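Local coordinates for protein transmembrane oligosaccharyl transferase (PDB 3WAJ) that belongs to the STT3/AglB family of oligosaccharyl transferases, membrane proteins that join a multi-helix transmembrane region to a large soluble C-terminal region, at residues M740-T752 and I761-I773. Sequence-based numbering, arbitrary orientation.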
# COMPACT_ATOMS: atom_id res chain seq x y z
N MET A 740 18.28 -8.20 8.30
CA MET A 740 17.87 -9.23 7.34
C MET A 740 19.04 -9.96 6.67
O MET A 740 18.97 -11.17 6.45
CB MET A 740 16.89 -8.66 6.32
CG MET A 740 15.50 -8.49 6.91
SD MET A 740 14.32 -7.67 5.82
CE MET A 740 15.21 -6.11 5.57
N GLY A 741 20.10 -9.23 6.34
CA GLY A 741 21.31 -9.84 5.83
C GLY A 741 21.89 -10.88 6.77
O GLY A 741 22.33 -11.97 6.36
N THR A 742 21.89 -10.55 8.06
CA THR A 742 22.33 -11.51 9.06
C THR A 742 21.35 -12.69 9.14
O THR A 742 21.75 -13.86 9.29
CB THR A 742 22.50 -10.84 10.42
OG1 THR A 742 23.54 -9.87 10.32
CG2 THR A 742 22.83 -11.85 11.49
N GLN A 743 20.06 -12.40 9.01
CA GLN A 743 19.08 -13.49 9.04
C GLN A 743 19.34 -14.49 7.94
O GLN A 743 19.24 -15.69 8.15
CB GLN A 743 17.67 -12.94 8.92
CG GLN A 743 17.28 -12.02 10.05
CD GLN A 743 15.82 -11.68 10.00
OE1 GLN A 743 15.06 -12.36 9.32
NE2 GLN A 743 15.42 -10.62 10.69
N GLU A 744 19.68 -13.98 6.75
CA GLU A 744 19.97 -14.86 5.62
C GLU A 744 21.22 -15.71 5.90
O GLU A 744 21.25 -16.92 5.64
CB GLU A 744 20.16 -14.03 4.34
CG GLU A 744 20.89 -14.76 3.23
CD GLU A 744 21.07 -13.90 1.98
OE1 GLU A 744 22.17 -13.93 1.37
OE2 GLU A 744 20.10 -13.20 1.60
N VAL A 745 22.26 -15.07 6.46
CA VAL A 745 23.47 -15.78 6.86
C VAL A 745 23.11 -16.89 7.83
O VAL A 745 23.54 -18.02 7.67
CB VAL A 745 24.54 -14.83 7.48
CG1 VAL A 745 25.64 -15.63 8.13
CG2 VAL A 745 25.15 -13.92 6.40
N LEU A 746 22.28 -16.58 8.83
CA LEU A 746 21.87 -17.60 9.78
C LEU A 746 21.01 -18.71 9.15
O LEU A 746 21.17 -19.89 9.48
CB LEU A 746 21.18 -16.95 10.99
CG LEU A 746 22.10 -16.04 11.82
CD1 LEU A 746 21.36 -15.44 13.02
CD2 LEU A 746 23.34 -16.81 12.26
N TYR A 747 20.11 -18.34 8.24
CA TYR A 747 19.31 -19.32 7.51
C TYR A 747 20.22 -20.32 6.82
O TYR A 747 19.97 -21.53 6.86
CB TYR A 747 18.49 -18.62 6.43
CG TYR A 747 17.21 -17.98 6.89
CD1 TYR A 747 16.97 -17.74 8.22
CD2 TYR A 747 16.23 -17.65 5.97
CE1 TYR A 747 15.78 -17.17 8.64
CE2 TYR A 747 15.03 -17.08 6.37
CZ TYR A 747 14.81 -16.84 7.71
OH TYR A 747 13.62 -16.25 8.11
N LYS A 748 21.25 -19.80 6.15
CA LYS A 748 22.21 -20.63 5.43
C LYS A 748 23.00 -21.51 6.37
O LYS A 748 23.23 -22.69 6.09
CB LYS A 748 23.18 -19.76 4.62
CG LYS A 748 22.52 -19.03 3.49
CD LYS A 748 23.50 -18.17 2.71
CE LYS A 748 22.79 -17.63 1.46
NZ LYS A 748 23.49 -16.49 0.82
N TYR A 749 23.43 -20.93 7.48
CA TYR A 749 24.12 -21.68 8.53
C TYR A 749 23.25 -22.84 9.04
O TYR A 749 23.70 -23.98 9.05
CB TYR A 749 24.50 -20.75 9.68
CG TYR A 749 25.08 -21.46 10.89
CD1 TYR A 749 26.31 -22.12 10.83
CD2 TYR A 749 24.41 -21.43 12.12
CE1 TYR A 749 26.83 -22.76 11.95
CE2 TYR A 749 24.91 -22.06 13.24
CZ TYR A 749 26.13 -22.72 13.16
OH TYR A 749 26.62 -23.33 14.29
N ALA A 750 22.01 -22.53 9.42
CA ALA A 750 21.03 -23.54 9.84
C ALA A 750 20.91 -24.68 8.84
O ALA A 750 20.91 -25.86 9.23
CB ALA A 750 19.69 -22.90 10.06
N TYR A 751 20.79 -24.34 7.56
CA TYR A 751 20.69 -25.37 6.53
C TYR A 751 21.87 -26.34 6.55
O TYR A 751 21.68 -27.56 6.57
CB TYR A 751 20.51 -24.74 5.14
CG TYR A 751 20.61 -25.75 4.02
CD1 TYR A 751 19.59 -26.67 3.78
CD2 TYR A 751 21.73 -25.79 3.21
CE1 TYR A 751 19.69 -27.61 2.75
CE2 TYR A 751 21.83 -26.72 2.18
CZ TYR A 751 20.82 -27.61 1.96
OH TYR A 751 20.97 -28.51 0.93
N THR A 752 23.09 -25.80 6.54
CA THR A 752 24.30 -26.63 6.51
C THR A 752 24.41 -27.53 7.74
O THR A 752 25.03 -28.59 7.68
CB THR A 752 25.60 -25.79 6.39
OG1 THR A 752 25.81 -25.04 7.59
CG2 THR A 752 25.53 -24.84 5.22
N ILE A 761 22.29 -29.99 -2.09
CA ILE A 761 22.72 -28.72 -2.66
C ILE A 761 23.53 -27.90 -1.65
O ILE A 761 23.03 -27.56 -0.58
CB ILE A 761 21.49 -27.90 -3.10
CG1 ILE A 761 20.78 -28.58 -4.27
CG2 ILE A 761 21.87 -26.45 -3.42
CD1 ILE A 761 21.57 -28.63 -5.57
N PRO A 762 24.80 -27.59 -1.97
CA PRO A 762 25.59 -26.83 -0.99
C PRO A 762 25.33 -25.35 -1.14
O PRO A 762 24.89 -24.94 -2.22
CB PRO A 762 27.04 -27.14 -1.38
CG PRO A 762 26.97 -27.40 -2.87
CD PRO A 762 25.62 -28.07 -3.11
N VAL A 763 25.60 -24.58 -0.09
CA VAL A 763 25.44 -23.13 -0.12
C VAL A 763 26.55 -22.48 0.72
O VAL A 763 26.86 -22.94 1.82
CB VAL A 763 24.04 -22.71 0.40
CG1 VAL A 763 23.86 -23.14 1.85
CG2 VAL A 763 23.82 -21.21 0.25
N LYS A 764 27.16 -21.41 0.21
CA LYS A 764 28.18 -20.74 1.01
C LYS A 764 27.54 -19.86 2.07
O LYS A 764 26.49 -19.24 1.83
CB LYS A 764 29.16 -19.95 0.14
CG LYS A 764 30.16 -20.84 -0.55
CD LYS A 764 31.29 -20.07 -1.22
CE LYS A 764 30.78 -19.14 -2.31
NZ LYS A 764 31.87 -18.73 -3.25
N ILE A 765 28.16 -19.82 3.24
CA ILE A 765 27.70 -18.97 4.33
C ILE A 765 28.22 -17.55 4.07
O ILE A 765 29.37 -17.24 4.36
CB ILE A 765 28.11 -19.54 5.70
CG1 ILE A 765 27.44 -20.90 5.87
CG2 ILE A 765 27.70 -18.58 6.83
CD1 ILE A 765 27.71 -21.56 7.18
N ALA A 766 27.35 -16.72 3.49
CA ALA A 766 27.71 -15.38 3.00
C ALA A 766 26.46 -14.59 2.66
O ALA A 766 25.44 -15.18 2.29
CB ALA A 766 28.60 -15.49 1.77
N PRO A 767 26.54 -13.25 2.76
CA PRO A 767 25.36 -12.48 2.37
C PRO A 767 25.30 -12.39 0.84
O PRO A 767 26.14 -13.00 0.18
CB PRO A 767 25.63 -11.10 2.99
CG PRO A 767 27.12 -10.96 2.98
CD PRO A 767 27.65 -12.39 3.22
N SER A 768 24.34 -11.66 0.29
CA SER A 768 24.11 -11.63 -1.15
C SER A 768 23.29 -10.38 -1.46
O SER A 768 22.91 -9.63 -0.55
CB SER A 768 23.35 -12.87 -1.59
OG SER A 768 22.00 -12.80 -1.15
N GLY A 769 23.00 -10.17 -2.74
CA GLY A 769 22.28 -8.97 -3.14
C GLY A 769 20.88 -8.90 -2.54
O GLY A 769 20.15 -9.91 -2.48
N TYR A 770 20.51 -7.69 -2.11
CA TYR A 770 19.17 -7.41 -1.60
C TYR A 770 18.10 -7.82 -2.62
O TYR A 770 17.10 -8.46 -2.27
CB TYR A 770 19.05 -5.92 -1.30
CG TYR A 770 17.89 -5.51 -0.41
CD1 TYR A 770 18.11 -5.02 0.86
CD2 TYR A 770 16.56 -5.58 -0.86
CE1 TYR A 770 17.06 -4.62 1.68
CE2 TYR A 770 15.51 -5.19 -0.05
CZ TYR A 770 15.77 -4.72 1.22
OH TYR A 770 14.74 -4.33 2.04
N VAL A 771 18.31 -7.43 -3.87
CA VAL A 771 17.38 -7.76 -4.94
C VAL A 771 18.06 -8.65 -5.97
O VAL A 771 19.18 -8.37 -6.37
CB VAL A 771 16.86 -6.49 -5.65
CG1 VAL A 771 15.81 -6.86 -6.70
CG2 VAL A 771 16.27 -5.53 -4.64
N LYS A 772 17.38 -9.72 -6.38
CA LYS A 772 17.89 -10.62 -7.41
C LYS A 772 16.87 -10.81 -8.52
O LYS A 772 15.68 -10.92 -8.26
CB LYS A 772 18.29 -11.97 -6.81
CG LYS A 772 19.49 -11.90 -5.89
CD LYS A 772 19.67 -13.22 -5.18
CE LYS A 772 20.52 -13.07 -3.93
NZ LYS A 772 20.95 -14.40 -3.46
N ILE A 773 17.35 -10.85 -9.76
CA ILE A 773 16.48 -11.07 -10.91
C ILE A 773 16.85 -12.37 -11.61
O ILE A 773 18.01 -12.63 -11.91
CB ILE A 773 16.59 -9.91 -11.91
CG1 ILE A 773 16.21 -8.60 -11.23
CG2 ILE A 773 15.72 -10.13 -13.13
CD1 ILE A 773 16.42 -7.38 -12.12
O HOH W 1 19.85 -11.08 0.06
O HOH W 2 25.82 -17.88 -0.36
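Lys748 reaches from helix 740-755 to the backbone of loop 761-770, its NZ donating to Ala766 O at 2.8 Å, nearly in line with the carbonyl (C=O...N 165°). The chain is extended beyond CG, carrying the ammonium past Val763, whose CG2 lies 3.9 Å from Lys748 CE, to a salt bridge with Glu744 one turn back. Lys748 NZ meets Glu744 OE1 from above the carboxylate plane, whereas Ser768 OG donates to the syn lone pair of the same oxygen at 2.8 Å; two donors thus hold OE1 of this buried side chain, while a water lies between Glu744 OE2 and Gly769 O. Another water links Lys748 NZ to Lys764 O. Toward the helix C-terminus, Tyr751 OH donates to Ile761 O at 2.7 Å, near the ring plane, and Tyr751 CD2 packs on Val763 CG1. On another flank Ile765 reaches two successive helical turns with its two branches: CG2 touches Val745 CG1 at 3.8 Å, and CD1 the edge of the Tyr749 ring. Further out, Lys772 bonds weakly to Ser768 OG and salt-bridges Asp686, while helix 717-732 packs against Val745 and Tyr749. The whole is a helix-loop-strand connection, in which loop 761-770 runs back antiparallel to helix 740-755 before entering strand 771-776 of the mixed sheet.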